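PDB 2FSQ: Atu0111 protein from Agrobacterium tumefaciens, which is of unknown function but belongs to a family of the 2H clan, whose members are typically phosphoesterases or RNA ligases, consistent with a similar phosphoester chemistry. Local coordinates for residues A[37-50]-A[216-230]. Sequence-based numbering, arbitrary orientation.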
loop_
_atom_site.group_PDB
_atom_site.type_symbol
_atom_site.label_atom_id
_atom_site.label_comp_id
_atom_site.label_asym_id
_atom_site.label_seq_id
_atom_site.Cartn_x
_atom_site.Cartn_y
_atom_site.Cartn_z
ATOM N N PHE A 37 -1.800 -5.237 14.625
ATOM C CA PHE A 37 -2.666 -4.240 13.990
ATOM C C PHE A 37 -3.916 -3.935 14.786
ATOM O O PHE A 37 -4.530 -4.840 15.361
ATOM C CB PHE A 37 -2.943 -4.602 12.522
ATOM C CG PHE A 37 -1.693 -4.545 11.680
ATOM C CD1 PHE A 37 -1.170 -3.316 11.314
ATOM C CD2 PHE A 37 -1.009 -5.699 11.318
ATOM C CE1 PHE A 37 0.011 -3.234 10.587
ATOM C CE2 PHE A 37 0.176 -5.625 10.574
ATOM C CZ PHE A 37 0.677 -4.387 10.205
ATOM N N LEU A 38 -4.258 -2.644 14.834
ATOM C CA LEU A 38 -5.346 -2.141 15.671
ATOM C C LEU A 38 -6.546 -1.724 14.835
ATOM O O LEU A 38 -6.427 -1.498 13.630
ATOM C CB LEU A 38 -4.857 -0.947 16.506
ATOM C CG LEU A 38 -3.679 -1.183 17.458
ATOM C CD1 LEU A 38 -3.245 0.125 18.095
ATOM C CD2 LEU A 38 -3.983 -2.237 18.519
ATOM N N PRO A 39 -7.725 -1.634 15.460
ATOM C CA PRO A 39 -8.917 -1.222 14.713
ATOM C C PRO A 39 -8.758 0.180 14.128
ATOM O O PRO A 39 -8.462 1.137 14.851
ATOM C CB PRO A 39 -10.021 -1.210 15.775
ATOM C CG PRO A 39 -9.500 -2.059 16.871
ATOM C CD PRO A 39 -8.027 -1.941 16.870
ATOM N N GLU A 40 -8.942 0.287 12.819
ATOM C CA GLU A 40 -8.749 1.544 12.092
ATOM C C GLU A 40 -9.557 1.457 10.780
ATOM O O GLU A 40 -8.975 1.334 9.693
ATOM C CB GLU A 40 -7.248 1.756 11.817
ATOM C CG GLU A 40 -6.918 3.174 11.372
ATOM C CD GLU A 40 -5.456 3.353 10.941
ATOM O OE1 GLU A 40 -5.065 4.500 10.630
ATOM O OE2 GLU A 40 -4.709 2.352 10.888
ATOM N N PRO A 41 -10.902 1.444 10.884
ATOM C CA PRO A 41 -11.698 1.082 9.704
ATOM C C PRO A 41 -11.730 2.127 8.611
ATOM O O PRO A 41 -11.658 3.320 8.876
ATOM C CB PRO A 41 -13.116 0.872 10.249
ATOM C CG PRO A 41 -12.968 0.854 11.741
ATOM C CD PRO A 41 -11.732 1.603 12.094
ATOM N N GLY A 42 -11.876 1.656 7.381
ATOM C CA GLY A 42 -11.930 2.554 6.242
ATOM C C GLY A 42 -12.353 1.820 4.997
ATOM O O GLY A 42 -12.832 0.672 5.058
ATOM N N ASN A 43 -12.156 2.477 3.861
ATOM C CA ASN A 43 -12.392 1.862 2.577
ATOM C C ASN A 43 -11.329 2.355 1.591
ATOM O O ASN A 43 -10.557 3.265 1.916
ATOM C CB ASN A 43 -13.837 2.092 2.099
ATOM C CG ASN A 43 -14.228 3.557 2.059
ATOM O OD1 ASN A 43 -13.502 4.394 1.534
ATOM N ND2 ASN A 43 -15.420 3.862 2.569
ATOM N N THR A 44 -11.243 1.714 0.428
ATOM C CA THR A 44 -10.097 1.928 -0.449
ATOM C C THR A 44 -10.309 1.201 -1.765
ATOM O O THR A 44 -11.142 0.300 -1.833
ATOM C CB THR A 44 -8.801 1.416 0.229
ATOM O OG1 THR A 44 -7.665 1.698 -0.593
ATOM C CG2 THR A 44 -8.855 -0.073 0.494
ATOM N N VAL A 45 -9.555 1.587 -2.796
ATOM C CA VAL A 45 -9.499 0.818 -4.029
ATOM C C VAL A 45 -8.106 0.189 -4.133
ATOM O O VAL A 45 -7.088 0.895 -4.149
ATOM C CB VAL A 45 -9.759 1.663 -5.276
ATOM C CG1 VAL A 45 -9.735 0.751 -6.522
ATOM C CG2 VAL A 45 -11.114 2.368 -5.165
ATOM N N VAL A 46 -8.071 -1.143 -4.214
ATOM C CA VAL A 46 -6.787 -1.840 -4.263
ATOM C C VAL A 46 -6.813 -2.972 -5.274
ATOM O O VAL A 46 -7.886 -3.423 -5.661
ATOM C CB VAL A 46 -6.394 -2.449 -2.868
ATOM C CG1 VAL A 46 -6.566 -1.448 -1.768
ATOM C CG2 VAL A 46 -7.175 -3.720 -2.555
ATOM N N CYS A 47 -5.620 -3.418 -5.667
ATOM C CA CYS A 47 -5.429 -4.648 -6.447
ATOM C C CYS A 47 -4.735 -5.672 -5.568
ATOM O O CYS A 47 -3.570 -5.479 -5.198
ATOM C CB CYS A 47 -4.536 -4.379 -7.658
ATOM S SG CYS A 47 -5.231 -3.257 -8.887
ATOM N N HIS A 48 -5.425 -6.763 -5.223
ATOM C CA HIS A 48 -4.781 -7.835 -4.478
ATOM C C HIS A 48 -3.859 -8.629 -5.413
ATOM O O HIS A 48 -3.989 -8.549 -6.632
ATOM C CB HIS A 48 -5.806 -8.797 -3.889
ATOM C CG HIS A 48 -6.462 -8.311 -2.632
ATOM N ND1 HIS A 48 -7.625 -7.577 -2.643
ATOM C CD2 HIS A 48 -6.140 -8.487 -1.327
ATOM C CE1 HIS A 48 -7.988 -7.304 -1.398
ATOM N NE2 HIS A 48 -7.105 -7.847 -0.580
ATOM N N LEU A 49 -2.932 -9.394 -4.844
ATOM C CA LEU A 49 -2.209 -10.407 -5.627
ATOM C C LEU A 49 -3.150 -11.560 -5.972
ATOM O O LEU A 49 -4.224 -11.711 -5.380
ATOM C CB LEU A 49 -1.001 -10.923 -4.852
ATOM C CG LEU A 49 0.009 -9.870 -4.405
ATOM C CD1 LEU A 49 1.172 -10.505 -3.670
ATOM C CD2 LEU A 49 0.521 -9.048 -5.595
ATOM N N VAL A 50 -2.756 -12.351 -6.960
ATOM C CA VAL A 50 -3.476 -13.565 -7.314
ATOM C C VAL A 50 -2.918 -14.737 -6.482
ATOM O O VAL A 50 -1.748 -15.098 -6.604
ATOM C CB VAL A 50 -3.372 -13.839 -8.823
ATOM C CG1 VAL A 50 -4.034 -15.165 -9.175
ATOM C CG2 VAL A 50 -3.998 -12.699 -9.625
ATOM N N ILE A 216 4.119 -7.613 -12.020
ATOM C CA ILE A 216 3.492 -8.032 -10.782
ATOM C C ILE A 216 2.051 -8.371 -11.115
ATOM O O ILE A 216 1.201 -7.478 -11.227
ATOM C CB ILE A 216 3.605 -6.936 -9.696
ATOM C CG1 ILE A 216 5.080 -6.584 -9.447
ATOM C CG2 ILE A 216 2.924 -7.387 -8.402
ATOM C CD1 ILE A 216 5.989 -7.764 -9.141
ATOM N N GLN A 217 1.779 -9.660 -11.299
ATOM C CA GLN A 217 0.423 -10.062 -11.597
ATOM C C GLN A 217 -0.498 -9.684 -10.443
ATOM O O GLN A 217 -0.176 -9.944 -9.282
ATOM C CB GLN A 217 0.346 -11.561 -11.839
ATOM C CG GLN A 217 -1.013 -11.974 -12.383
ATOM C CD GLN A 217 -1.247 -13.460 -12.362
ATOM O OE1 GLN A 217 -0.370 -14.241 -12.029
ATOM N NE2 GLN A 217 -2.462 -13.859 -12.708
HETATM N N MSE A 218 -1.649 -9.091 -10.766
HETATM C CA MSE A 218 -2.623 -8.708 -9.736
HETATM C C MSE A 218 -4.054 -8.894 -10.202
HETATM O O MSE A 218 -4.324 -9.112 -11.389
HETATM C CB MSE A 218 -2.399 -7.261 -9.277
HETATM C CG MSE A 218 -1.105 -7.086 -8.528
HETATM SE SE MSE A 218 -0.768 -5.255 -7.988
HETATM C CE MSE A 218 -0.333 -4.506 -9.729
ATOM N N ARG A 219 -4.971 -8.842 -9.246
ATOM C CA ARG A 219 -6.385 -8.836 -9.565
ATOM C C ARG A 219 -6.751 -7.455 -10.122
ATOM O O ARG A 219 -6.034 -6.481 -9.888
ATOM C CB ARG A 219 -7.216 -9.083 -8.300
ATOM C CG ARG A 219 -6.757 -10.208 -7.373
ATOM C CD ARG A 219 -7.853 -10.467 -6.341
ATOM N NE ARG A 219 -7.424 -11.344 -5.252
ATOM C CZ ARG A 219 -8.014 -11.399 -4.060
ATOM N NH1 ARG A 219 -9.067 -10.634 -3.790
ATOM N NH2 ARG A 219 -7.552 -12.216 -3.125
ATOM N N PRO A 220 -7.887 -7.353 -10.830
ATOM C CA PRO A 220 -8.390 -6.033 -11.239
ATOM C C PRO A 220 -8.665 -5.133 -10.016
ATOM O O PRO A 220 -8.913 -5.636 -8.914
ATOM C CB PRO A 220 -9.710 -6.350 -11.941
ATOM C CG PRO A 220 -9.637 -7.782 -12.284
ATOM C CD PRO A 220 -8.749 -8.455 -11.310
ATOM N N PRO A 221 -8.637 -3.816 -10.216
ATOM C CA PRO A 221 -8.906 -2.930 -9.074
ATOM C C PRO A 221 -10.287 -3.189 -8.481
ATOM O O PRO A 221 -11.241 -3.475 -9.216
ATOM C CB PRO A 221 -8.870 -1.531 -9.698
ATOM C CG PRO A 221 -8.039 -1.690 -10.942
ATOM C CD PRO A 221 -8.387 -3.070 -11.461
ATOM N N ALA A 222 -10.385 -3.081 -7.163
ATOM C CA ALA A 222 -11.630 -3.319 -6.469
ATOM C C ALA A 222 -11.794 -2.333 -5.327
ATOM O O ALA A 222 -10.846 -2.081 -4.581
ATOM C CB ALA A 222 -11.664 -4.763 -5.928
ATOM N N PHE A 223 -13.018 -1.832 -5.172
ATOM C CA PHE A 223 -13.376 -1.029 -4.007
ATOM C C PHE A 223 -13.625 -1.985 -2.837
ATOM O O PHE A 223 -14.422 -2.935 -2.959
ATOM C CB PHE A 223 -14.613 -0.165 -4.307
ATOM C CG PHE A 223 -15.096 0.637 -3.130
ATOM C CD1 PHE A 223 -14.279 1.595 -2.537
ATOM C CD2 PHE A 223 -16.366 0.437 -2.616
ATOM C CE1 PHE A 223 -14.708 2.332 -1.455
ATOM C CE2 PHE A 223 -16.811 1.179 -1.536
ATOM C CZ PHE A 223 -15.988 2.133 -0.959
ATOM N N CYS A 224 -12.934 -1.739 -1.720
ATOM C CA CYS A 224 -12.898 -2.642 -0.577
ATOM C C CYS A 224 -13.194 -1.895 0.699
ATOM O O CYS A 224 -12.996 -0.667 0.783
ATOM C CB CYS A 224 -11.507 -3.267 -0.395
ATOM S SG CYS A 224 -10.934 -4.275 -1.779
ATOM N N GLU A 225 -13.636 -2.635 1.708
ATOM C CA GLU A 225 -13.666 -2.109 3.074
ATOM C C GLU A 225 -12.726 -2.906 3.975
ATOM O O GLU A 225 -12.425 -4.075 3.694
ATOM C CB GLU A 225 -15.095 -2.107 3.643
ATOM C CG GLU A 225 -15.627 -3.508 3.872
ATOM C CD GLU A 225 -17.072 -3.557 4.317
ATOM O OE1 GLU A 225 -17.747 -2.498 4.362
ATOM O OE2 GLU A 225 -17.526 -4.684 4.592
ATOM N N PHE A 226 -12.283 -2.295 5.070
ATOM C CA PHE A 226 -11.398 -2.964 6.006
ATOM C C PHE A 226 -11.656 -2.490 7.427
ATOM O O PHE A 226 -12.056 -1.330 7.614
ATOM C CB PHE A 226 -9.926 -2.744 5.640
ATOM C CG PHE A 226 -9.529 -1.281 5.543
ATOM C CD1 PHE A 226 -9.088 -0.590 6.670
ATOM C CD2 PHE A 226 -9.589 -0.610 4.319
ATOM C CE1 PHE A 226 -8.715 0.772 6.588
ATOM C CE2 PHE A 226 -9.233 0.742 4.219
ATOM C CZ PHE A 226 -8.772 1.433 5.341
ATOM N N LYS A 227 -11.423 -3.372 8.396
ATOM C CA LYS A 227 -11.446 -3.014 9.818
ATOM C C LYS A 227 -10.070 -2.542 10.268
ATOM O O LYS A 227 -9.941 -1.681 11.131
ATOM C CB LYS A 227 -11.880 -4.222 10.667
ATOM C CG LYS A 227 -11.761 -4.008 12.185
ATOM C CD LYS A 227 -12.477 -5.088 13.008
ATOM C CE LYS A 227 -13.206 -4.457 14.221
ATOM N NZ LYS A 227 -14.143 -5.396 14.976
ATOM N N ASP A 228 -9.039 -3.106 9.648
ATOM C CA ASP A 228 -7.650 -2.925 10.060
ATOM C C ASP A 228 -6.807 -3.374 8.861
ATOM O O ASP A 228 -7.358 -3.724 7.806
ATOM C CB ASP A 228 -7.309 -3.732 11.340
ATOM C CG ASP A 228 -7.578 -5.211 11.207
ATOM O OD1 ASP A 228 -7.494 -5.756 10.082
ATOM O OD2 ASP A 228 -7.894 -5.829 12.253
HETATM N N MSE A 229 -5.496 -3.401 9.026
HETATM C CA MSE A 229 -4.599 -3.686 7.896
HETATM C C MSE A 229 -4.544 -5.149 7.493
HETATM O O MSE A 229 -3.837 -5.501 6.548
HETATM C CB MSE A 229 -3.187 -3.229 8.237
HETATM C CG MSE A 229 -3.055 -1.732 8.431
HETATM SE SE MSE A 229 -3.730 -0.598 6.937
HETATM C CE MSE A 229 -5.393 -0.004 7.721
ATOM N N ASN A 230 -5.270 -6.001 8.209
ATOM C CA ASN A 230 -5.148 -7.453 8.003
ATOM C C ASN A 230 -5.965 -8.033 6.848
ATOM O O ASN A 230 -5.691 -9.149 6.406
ATOM C CB ASN A 230 -5.529 -8.200 9.288
ATOM C CG ASN A 230 -4.530 -8.009 10.395
ATOM O OD1 ASN A 230 -4.901 -7.821 11.565
ATOM N ND2 ASN A 230 -3.263 -8.061 10.050
HETATM O O HOH W 1 -4.368 -7.541 14.441
HETATM O O HOH W 2 -7.363 -4.868 14.873
HETATM O O HOH W 3 -4.754 -1.584 11.405
HETATM O O HOH W 4 -4.719 -12.727 -2.883
HETATM O O HOH W 5 -0.061 -12.161 -7.816
#
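G42 and F226 face each other across an antiparallel pair, strands 42-48 and 222-226, at the middle of a four-stranded sheet. Reciprocal backbone bonds at G42-F226, T44-C224 and V46-A222 set the register. Glycine leaves the hollow that F226 needs: with chi1 at 56°, the ring folds back across the neighbouring strand, and G42 CA sits over its face, 3.8 Å from the ring centroid. T44 CG2 closes the rim at 3.8 Å from F226 CE2, and F232 meets the same ring. On this face V46 also touches H84, which belongs to an HMT sequence resembling the HxT motifs of the 2H clan.

The other face turns to helix 111-121. Here F223 reaches back across the pair, its CE1 3.7 Å from N43 CB, while V45 CG2 meets the ring edge. The amide of N43 suits this buried place because V91 N and T115 OG1 satisfy it.

Toward the C-terminal end of strand 42-48, the small C47 lets P221 come close, SG 3.8 Å from P221 CG. Less certainly, since R219 has two conformers, its guanidinium stacks on H48 with planes 22° apart and pairs with E234.

At the other end of the contact, E40 N donates to K227 O at 2.8 Å, and M229 rises as a bump beneath F37: M229 CB lies 4.0 Å from the centroid of the F37 ring, over its face.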